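Local coordinates for protein cyclic UMP-AMP synthase (Rhodothermus marinus SG0.5JP17-172, PDB 6E0K) that joins UTP and ATP into the second messenger 3',3'-cUAMP, which signals phage infection in a CBASS antiviral defence system, at residues Glu5-Leu8 with Glu9-Ser12. Sequence-based numbering, arbitrary orientation.
Sequences ESQL and ERWS
On the short N-terminal helix 5-11, Gln7 reaches forward to both Trp11, one turn on, and Arg10. With CG anti to the backbone N (chi1 179°) and a bend at chi2, the Gln7 chain lies over one face of the indole: CG sits 4.0 Å from the centroid of the Trp11 six-membered ring, almost on the ring normal, a CH-pi contact. The amide continues across that face, its plane 33° from the ring, and places NE2 3.1 Å from Trp11 NE1; both are donors, so no hydrogen bond joins them, and NE2 simply lies over the ring face. Glutamine suits the place, having methylenes for the indole and a polar end for its neighbours. Its OE1 accepts a weak bond from Arg10 NH2 at 3.1 Å, the amide and guanidinium planes standing nearly perpendicular, and one water accepts from both Gln7 NE2 and Arg10 NE. The guanidinium folds back over the helix, with Ser6 O and Gln7 CA beneath one face, while a second water links its NH2 to Ser6 OG. Beneath these side chains run regular i to i+4 bonds, such as Trp11 N to Gln7 O at 3.0 Å. Ser6 O, already taken by Arg10 N, also accepts from a water held by Glu9 OE1, an oxygen bonded as well to His13. On the inner side Leu8 CD2 meets Trp11 CE3 at 3.8 Å, and both side chains are buried against neighbouring helices: Leu8 against Phe235 and Met192, Trp11 against Tyr199 and Ala196. Ser12 OG donates a hydrogen bond back to Glu9 O, 2.7 Å away, in the carbonyl plane and on a lone pair. Such a split between a solvated polar row and a buried Leu-Trp pair marks an amphipathic helix, here packed against helices 186-202, 231-244 and 269-285 of this CD-NTase.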
ATOM      1  N   GLU A   5     -10.788  26.427  -0.082  1.00 17.65           N
ATOM      2  CA  GLU A   5     -11.204  25.271  -0.873  1.00 17.96           C
ATOM      3  C   GLU A   5     -10.258  25.027  -2.042  1.00 17.09           C
ATOM      4  O   GLU A   5      -9.912  23.874  -2.335  1.00 16.20           O
ATOM      5  CB  GLU A   5     -12.630  25.474  -1.383  1.00 21.37           C
ATOM      6  CG  GLU A   5     -13.109  24.398  -2.350  1.00 16.74           C
ATOM      7  CD  GLU A   5     -13.556  23.139  -1.642  1.00 19.14           C
ATOM      8  OE1 GLU A   5     -13.823  23.214  -0.422  1.00 18.89           O
ATOM      9  OE2 GLU A   5     -13.653  22.082  -2.310  1.00 20.40           O
ATOM     10  N   SER A   6      -9.831  26.098  -2.721  1.00 19.91           N
ATOM     11  CA  SER A   6      -8.946  25.945  -3.871  1.00 19.30           C
ATOM     12  C   SER A   6      -7.605  25.342  -3.484  1.00 16.52           C
ATOM     13  O   SER A   6      -6.981  24.645  -4.297  1.00 17.91           O
ATOM     14  CB  SER A   6      -8.723  27.292  -4.546  1.00 18.88           C
ATOM     15  OG  SER A   6      -8.183  28.226  -3.621  1.00 22.54           O
ATOM     16  N   GLN A   7      -7.118  25.637  -2.278  1.00 16.09           N
ATOM     17  CA  GLN A   7      -5.888  25.012  -1.812  1.00 15.35           C
ATOM     18  C   GLN A   7      -6.095  23.526  -1.560  1.00 16.26           C
ATOM     19  O   GLN A   7      -5.265  22.702  -1.957  1.00 15.52           O
ATOM     20  CB  GLN A   7      -5.390  25.707  -0.540  1.00 16.61           C
ATOM     21  CG  GLN A   7      -4.109  25.107   0.031  1.00 18.65           C
ATOM     22  CD  GLN A   7      -2.937  25.237  -0.922  1.00 19.77           C
ATOM     23  OE1 GLN A   7      -2.322  26.300  -1.022  1.00 26.36           O
ATOM     24  NE2 GLN A   7      -2.636  24.163  -1.643  1.00 17.59           N
ATOM     25  N   LEU A   8      -7.190  23.165  -0.892  1.00 14.44           N
ATOM     26  CA  LEU A   8      -7.471  21.752  -0.678  1.00 12.23           C
ATOM     27  C   LEU A   8      -7.663  21.028  -2.002  1.00 15.17           C
ATOM     28  O   LEU A   8      -7.203  19.893  -2.166  1.00 13.43           O
ATOM     29  CB  LEU A   8      -8.708  21.597   0.202  1.00 13.54           C
ATOM     30  CG  LEU A   8      -8.591  22.253   1.577  1.00 13.95           C
ATOM     31  CD1 LEU A   8      -9.926  22.150   2.296  1.00 17.43           C
ATOM     32  CD2 LEU A   8      -7.498  21.565   2.391  1.00 13.55           C
ATOM     33  N   GLU A   9      -8.319  21.679  -2.967  1.00 14.82           N
ATOM     34  CA  GLU A   9      -8.534  21.033  -4.259  1.00 16.26           C
ATOM     35  C   GLU A   9      -7.213  20.795  -4.982  1.00 16.15           C
ATOM     36  O   GLU A   9      -7.011  19.731  -5.576  1.00 13.77           O
ATOM     37  CB  GLU A   9      -9.484  21.869  -5.120  1.00 16.28           C
ATOM     38  CG  GLU A   9     -10.086  21.110  -6.320  1.00 17.87           C
ATOM     39  CD  GLU A   9      -9.138  21.001  -7.504  1.00 24.72           C
ATOM     40  OE1 GLU A   9      -8.259  21.875  -7.661  1.00 25.47           O
ATOM     41  OE2 GLU A   9      -9.274  20.032  -8.281  1.00 28.14           O
ATOM     42  N   ARG A  10      -6.294  21.764  -4.941  1.00 15.37           N
ATOM     43  CA  ARG A  10      -4.970  21.535  -5.518  1.00 15.79           C
ATOM     44  C   ARG A  10      -4.271  20.356  -4.849  1.00 15.01           C
ATOM     45  O   ARG A  10      -3.654  19.516  -5.521  1.00 16.27           O
ATOM     46  CB  ARG A  10      -4.115  22.803  -5.394  1.00 17.92           C
ATOM     47  CG  ARG A  10      -4.415  23.862  -6.437  1.00 24.39           C
ATOM     48  CD  ARG A  10      -3.292  24.897  -6.508  1.00 25.11           C
ATOM     49  NE  ARG A  10      -3.129  25.615  -5.248  1.00 28.79           N
ATOM     50  CZ  ARG A  10      -3.898  26.631  -4.867  1.00 25.39           C
ATOM     51  NH1 ARG A  10      -4.885  27.040  -5.649  1.00 27.46           N
ATOM     52  NH2 ARG A  10      -3.685  27.235  -3.703  1.00 24.71           N
ATOM     53  N   TRP A  11      -4.357  20.277  -3.520  1.00 13.18           N
ATOM     54  CA  TRP A  11      -3.751  19.165  -2.806  1.00 13.53           C
ATOM     55  C   TRP A  11      -4.387  17.829  -3.168  1.00 13.72           C
ATOM     56  O   TRP A  11      -3.739  16.786  -3.015  1.00 14.16           O
ATOM     57  CB  TRP A  11      -3.863  19.408  -1.300  1.00 12.97           C
ATOM     58  CG  TRP A  11      -2.874  20.390  -0.738  1.00 11.60           C
ATOM     59  CD1 TRP A  11      -1.719  20.832  -1.319  1.00 16.28           C
ATOM     60  CD2 TRP A  11      -2.955  21.023   0.540  1.00 12.45           C
ATOM     61  NE1 TRP A  11      -1.074  21.714  -0.472  1.00 17.65           N
ATOM     62  CE2 TRP A  11      -1.816  21.845   0.675  1.00 14.72           C
ATOM     63  CE3 TRP A  11      -3.879  20.967   1.590  1.00 13.48           C
ATOM     64  CZ2 TRP A  11      -1.592  22.634   1.805  1.00 15.86           C
ATOM     65  CZ3 TRP A  11      -3.650  21.744   2.719  1.00 14.79           C
ATOM     66  CH2 TRP A  11      -2.514  22.565   2.813  1.00 13.90           C
ATOM     67  N   SER A  12      -5.629  17.830  -3.662  1.00 12.44           N
ATOM     68  CA  SER A  12      -6.273  16.580  -4.052  1.00 12.65           C
ATOM     69  C   SER A  12      -5.803  16.048  -5.404  1.00 15.14           C
ATOM     70  O   SER A  12      -6.200  14.938  -5.773  1.00 12.73           O
ATOM     71  CB  SER A  12      -7.796  16.744  -4.093  1.00 13.24           C
ATOM     72  OG  SER A  12      -8.209  17.379  -5.308  1.00 14.52           O
TER
HETATM   73  O   HOH W   1      -7.855  24.425  -7.039  1.00 26.11           O
HETATM   74  O   HOH W   2      -5.851  29.021  -2.606  1.00 33.93           O
HETATM   75  O   HOH W   3      -0.608  24.490  -3.798  1.00 30.94           O